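Local coordinates for PhiH1 repressor-like protein (Haloarcula marismortui ATCC 43049, PDB 3B73) that is of unknown function but, as a winged-helix-turn-helix protein resembling a phage repressor, probably binds DNA and regulates transcription, at residues I18-P30 / G65-L77. Numbering follows the deposited sequence.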
loop_
_atom_site.group_PDB
_atom_site.type_symbol
_atom_site.label_atom_id
_atom_site.label_comp_id
_atom_site.label_asym_id
_atom_site.label_seq_id
_atom_site.Cartn_x
_atom_site.Cartn_y
_atom_site.Cartn_z
ATOM N N ILE B 18 7.277 -0.658 4.468
ATOM C CA ILE B 18 8.420 -0.127 5.185
ATOM C C ILE B 18 7.967 0.896 6.216
ATOM O O ILE B 18 8.415 0.855 7.352
ATOM C CB ILE B 18 9.426 0.501 4.243
ATOM C CG1 ILE B 18 10.036 -0.589 3.359
ATOM C CG2 ILE B 18 10.463 1.277 5.037
ATOM C CD1 ILE B 18 10.684 -0.059 2.154
ATOM N N LEU B 19 7.082 1.814 5.832
ATOM C CA LEU B 19 6.630 2.810 6.804
ATOM C C LEU B 19 5.968 2.153 8.019
ATOM O O LEU B 19 6.217 2.544 9.153
ATOM C CB LEU B 19 5.689 3.836 6.171
ATOM C CG LEU B 19 6.385 4.891 5.327
ATOM C CD1 LEU B 19 5.357 5.630 4.515
ATOM C CD2 LEU B 19 7.217 5.859 6.204
ATOM N N GLU B 20 5.142 1.143 7.769
ATOM C CA GLU B 20 4.411 0.435 8.821
ATOM C C GLU B 20 5.372 -0.279 9.771
ATOM O O GLU B 20 5.178 -0.289 10.986
ATOM C CB GLU B 20 3.413 -0.565 8.211
ATOM C CG GLU B 20 2.228 0.133 7.531
ATOM C CD GLU B 20 1.466 -0.756 6.552
ATOM O OE1 GLU B 20 0.433 -0.282 6.041
ATOM O OE2 GLU B 20 1.882 -1.914 6.287
ATOM N N ILE B 21 6.426 -0.853 9.214
ATOM C CA ILE B 21 7.384 -1.580 10.023
ATOM C C ILE B 21 8.193 -0.622 10.876
ATOM O O ILE B 21 8.401 -0.853 12.066
ATOM C CB ILE B 21 8.311 -2.454 9.161
ATOM C CG1 ILE B 21 7.566 -3.725 8.733
ATOM C CG2 ILE B 21 9.565 -2.821 9.940
ATOM C CD1 ILE B 21 8.174 -4.415 7.493
ATOM N N ILE B 22 8.645 0.467 10.283
ATOM C CA ILE B 22 9.421 1.420 11.051
ATOM C C ILE B 22 8.536 2.090 12.118
ATOM O O ILE B 22 8.981 2.335 13.227
ATOM C CB ILE B 22 10.091 2.447 10.133
ATOM C CG1 ILE B 22 11.162 1.743 9.289
ATOM C CG2 ILE B 22 10.688 3.598 10.953
ATOM C CD1 ILE B 22 11.913 2.680 8.363
ATOM N N HIS B 23 7.275 2.354 11.793
ATOM C CA HIS B 23 6.371 2.962 12.763
ATOM C C HIS B 23 6.271 2.078 14.004
ATOM O O HIS B 23 6.329 2.564 15.130
ATOM C CB HIS B 23 4.983 3.194 12.170
ATOM C CG HIS B 23 3.918 3.472 13.192
ATOM N ND1 HIS B 23 3.748 4.708 13.780
ATOM C CD2 HIS B 23 2.962 2.671 13.725
ATOM C CE1 HIS B 23 2.734 4.660 14.626
ATOM N NE2 HIS B 23 2.241 3.433 14.613
ATOM N N GLU B 24 6.142 0.776 13.795
ATOM C CA GLU B 24 5.958 -0.127 14.917
ATOM C C GLU B 24 7.261 -0.457 15.651
ATOM O O GLU B 24 7.249 -0.629 16.858
ATOM C CB GLU B 24 5.242 -1.414 14.482
ATOM C CG GLU B 24 6.162 -2.489 13.915
ATOM C CD GLU B 24 5.493 -3.855 13.787
ATOM O OE1 GLU B 24 4.345 -3.929 13.293
ATOM O OE2 GLU B 24 6.125 -4.861 14.175
ATOM N N GLU B 25 8.375 -0.545 14.927
ATOM C CA GLU B 25 9.662 -0.922 15.521
ATOM C C GLU B 25 10.444 0.273 16.052
ATOM O O GLU B 25 11.338 0.114 16.880
ATOM C CB GLU B 25 10.542 -1.653 14.499
ATOM C CG GLU B 25 10.024 -3.014 14.034
ATOM C CD GLU B 25 9.952 -4.035 15.149
ATOM O OE1 GLU B 25 10.776 -3.957 16.088
ATOM O OE2 GLU B 25 9.071 -4.916 15.081
ATOM N N GLY B 26 10.133 1.463 15.548
ATOM C CA GLY B 26 10.848 2.659 15.950
ATOM C C GLY B 26 11.920 3.076 14.953
ATOM O O GLY B 26 11.962 4.229 14.514
ATOM N N ASN B 27 12.811 2.157 14.608
ATOM C CA ASN B 27 13.726 2.439 13.509
ATOM C C ASN B 27 13.899 1.264 12.569
ATOM O O ASN B 27 13.476 0.146 12.858
ATOM C CB ASN B 27 15.071 2.911 14.028
ATOM C CG ASN B 27 15.668 1.953 15.005
ATOM O OD1 ASN B 27 15.404 0.756 14.936
ATOM N ND2 ASN B 27 16.474 2.466 15.937
ATOM N N GLY B 28 14.507 1.534 11.427
ATOM C CA GLY B 28 14.705 0.513 10.424
ATOM C C GLY B 28 16.021 0.696 9.699
ATOM O O GLY B 28 16.569 1.802 9.635
ATOM N N SER B 29 16.523 -0.403 9.154
ATOM C CA SER B 29 17.739 -0.395 8.353
ATOM C C SER B 29 17.549 -1.472 7.299
ATOM O O SER B 29 16.721 -2.361 7.472
ATOM C CB SER B 29 18.959 -0.683 9.231
ATOM O OG SER B 29 18.718 -1.808 10.056
ATOM N N PRO B 30 18.309 -1.397 6.199
ATOM C CA PRO B 30 18.028 -2.278 5.063
ATOM C C PRO B 30 18.066 -3.750 5.448
ATOM O O PRO B 30 17.091 -4.480 5.207
ATOM C CB PRO B 30 19.162 -1.956 4.087
ATOM C CG PRO B 30 19.622 -0.591 4.482
ATOM C CD PRO B 30 19.499 -0.558 5.967
ATOM N N GLY B 65 23.196 4.493 8.946
ATOM C CA GLY B 65 22.200 3.901 8.067
ATOM C C GLY B 65 20.872 3.588 8.740
ATOM O O GLY B 65 20.072 2.789 8.257
ATOM N N VAL B 66 20.626 4.210 9.880
ATOM C CA VAL B 66 19.341 4.019 10.512
ATOM C C VAL B 66 18.360 5.060 9.956
ATOM O O VAL B 66 18.713 6.230 9.749
ATOM C CB VAL B 66 19.438 4.065 12.056
ATOM C CG1 VAL B 66 18.057 4.185 12.675
ATOM C CG2 VAL B 66 20.150 2.811 12.588
ATOM N N TYR B 67 17.144 4.612 9.667
ATOM C CA TYR B 67 16.061 5.502 9.266
ATOM C C TYR B 67 14.953 5.452 10.326
ATOM O O TYR B 67 14.743 4.429 10.990
ATOM C CB TYR B 67 15.505 5.116 7.890
ATOM C CG TYR B 67 16.401 5.436 6.721
ATOM C CD1 TYR B 67 16.163 6.567 5.931
ATOM C CD2 TYR B 67 17.466 4.598 6.376
ATOM C CE1 TYR B 67 16.985 6.870 4.843
ATOM C CE2 TYR B 67 18.297 4.895 5.280
ATOM C CZ TYR B 67 18.045 6.035 4.521
ATOM O OH TYR B 67 18.840 6.351 3.438
ATOM N N VAL B 68 14.250 6.569 10.468
ATOM C CA VAL B 68 13.243 6.726 11.495
ATOM C C VAL B 68 12.070 7.508 10.881
ATOM O O VAL B 68 12.275 8.336 9.986
ATOM C CB VAL B 68 13.865 7.474 12.713
ATOM C CG1 VAL B 68 12.924 8.532 13.256
ATOM C CG2 VAL B 68 14.294 6.490 13.797
ATOM N N ILE B 69 10.847 7.264 11.346
ATOM C CA ILE B 69 9.679 7.939 10.749
ATOM C C ILE B 69 9.579 9.427 11.143
ATOM O O ILE B 69 10.087 9.823 12.187
ATOM C CB ILE B 69 8.352 7.164 11.057
ATOM C CG1 ILE B 69 7.230 7.628 10.131
ATOM C CG2 ILE B 69 7.931 7.294 12.546
ATOM C CD1 ILE B 69 6.143 6.571 9.857
ATOM N N THR B 70 8.966 10.254 10.289
ATOM C CA THR B 70 8.706 11.654 10.618
ATOM C C THR B 70 7.228 11.868 10.977
ATOM O O THR B 70 6.415 10.957 10.840
ATOM C CB THR B 70 9.032 12.566 9.427
ATOM O OG1 THR B 70 8.161 12.222 8.345
ATOM C CG2 THR B 70 10.486 12.390 8.977
ATOM N N GLU B 71 6.889 13.075 11.420
ATOM C CA GLU B 71 5.500 13.415 11.694
ATOM C C GLU B 71 4.682 13.235 10.421
ATOM O O GLU B 71 3.576 12.687 10.450
ATOM C CB GLU B 71 5.372 14.858 12.204
ATOM C CG GLU B 71 6.403 15.261 13.245
ATOM C CD GLU B 71 7.617 15.959 12.641
ATOM O OE1 GLU B 71 8.511 15.277 12.074
ATOM O OE2 GLU B 71 7.674 17.206 12.751
ATOM N N GLU B 72 5.234 13.703 9.301
ATOM C CA GLU B 72 4.582 13.553 8.001
ATOM C C GLU B 72 4.399 12.087 7.633
ATOM O O GLU B 72 3.361 11.701 7.093
ATOM C CB GLU B 72 5.352 14.287 6.901
ATOM C CG GLU B 72 6.805 14.543 7.236
ATOM C CD GLU B 72 7.010 15.777 8.079
ATOM O OE1 GLU B 72 7.542 15.648 9.199
ATOM O OE2 GLU B 72 6.637 16.880 7.626
ATOM N N GLY B 73 5.406 11.266 7.930
ATOM C CA GLY B 73 5.290 9.844 7.686
ATOM C C GLY B 73 4.149 9.275 8.502
ATOM O O GLY B 73 3.361 8.478 7.994
ATOM N N GLU B 74 4.056 9.681 9.772
ATOM C CA GLU B 74 2.986 9.211 10.665
ATOM C C GLU B 74 1.629 9.686 10.188
ATOM O O GLU B 74 0.690 8.910 10.095
ATOM C CB GLU B 74 3.188 9.755 12.077
ATOM C CG GLU B 74 4.440 9.308 12.765
ATOM C CD GLU B 74 4.155 8.481 13.984
ATOM O OE1 GLU B 74 4.251 9.039 15.101
ATOM O OE2 GLU B 74 3.822 7.285 13.822
ATOM N N ALA B 75 1.541 10.981 9.898
ATOM C CA ALA B 75 0.299 11.571 9.446
ATOM C C ALA B 75 -0.146 10.876 8.171
ATOM O O ALA B 75 -1.351 10.642 7.956
ATOM C CB ALA B 75 0.482 13.071 9.204
ATOM N N TYR B 76 0.830 10.544 7.322
ATOM C CA TYR B 76 0.513 9.860 6.055
ATOM C C TYR B 76 -0.161 8.499 6.311
ATOM O O TYR B 76 -1.208 8.194 5.736
ATOM C CB TYR B 76 1.767 9.668 5.174
ATOM C CG TYR B 76 1.531 8.594 4.126
ATOM C CD1 TYR B 76 0.734 8.861 3.004
ATOM C CD2 TYR B 76 2.059 7.295 4.280
ATOM C CE1 TYR B 76 0.469 7.866 2.040
ATOM C CE2 TYR B 76 1.808 6.295 3.309
ATOM C CZ TYR B 76 1.021 6.601 2.187
ATOM O OH TYR B 76 0.731 5.641 1.236
ATOM N N LEU B 77 0.453 7.673 7.159
ATOM C CA LEU B 77 -0.161 6.385 7.514
ATOM C C LEU B 77 -1.614 6.552 8.020
ATOM O O LEU B 77 -2.463 5.677 7.795
ATOM C CB LEU B 77 0.696 5.649 8.554
ATOM C CG LEU B 77 2.109 5.269 8.090
ATOM C CD1 LEU B 77 2.936 4.664 9.211
ATOM C CD2 LEU B 77 2.061 4.302 6.910
HETATM O O HOH W 1 9.959 5.949 14.303
#
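Gly28 pairs with Tyr67 in antiparallel fashion, Gly28 N bonding Tyr67 O and Tyr67 N bonding Gly28 O, both at 2.9 Å; the second bond is almost straight. Helix 18-25 crosses strand 66-69 nearly perpendicularly (88°), and Gly26, with positive phi, turns the chain from the helix to the short edge strand 27-28. Where this pairing ends, a water donates to Gly26 O and weakly accepts from Ile69 N. Beside the ladder, Asn27 CB lies 3.5 Å from Val66 CG1. Ile22 turns CG2 to the strand backbone, 3.7 Å from Ile69 N. Leu19 divides its branches: CD2 meets Ile69 CD1 at 3.9 Å, while CD1 touches the CD2 side of the Tyr76 ring at 3.7 Å. Leu77 CD2 fills in against Leu19 CB. The His23 ring, swung opposite the backbone N (chi1 165°), presents its ND1 edge to the Glu74 side chain, which crosses it at about a right angle; ND1 makes a short but bent, weak hydrogen bond to Glu74 OE2, the carboxylate turned 45° from the ring. Were Glu74 cut back to an alanine, His23 ND1 would probably lose this acceptor and its ring would be freer to turn. Strand 59-62 flanks strand 66-69 on the side away from 27-28, completing the winged-helix sheet, and its Leu59 touches Leu19 and Ile22; Tyr76 OH bonds Asp16 in the earlier part of helix 13-25.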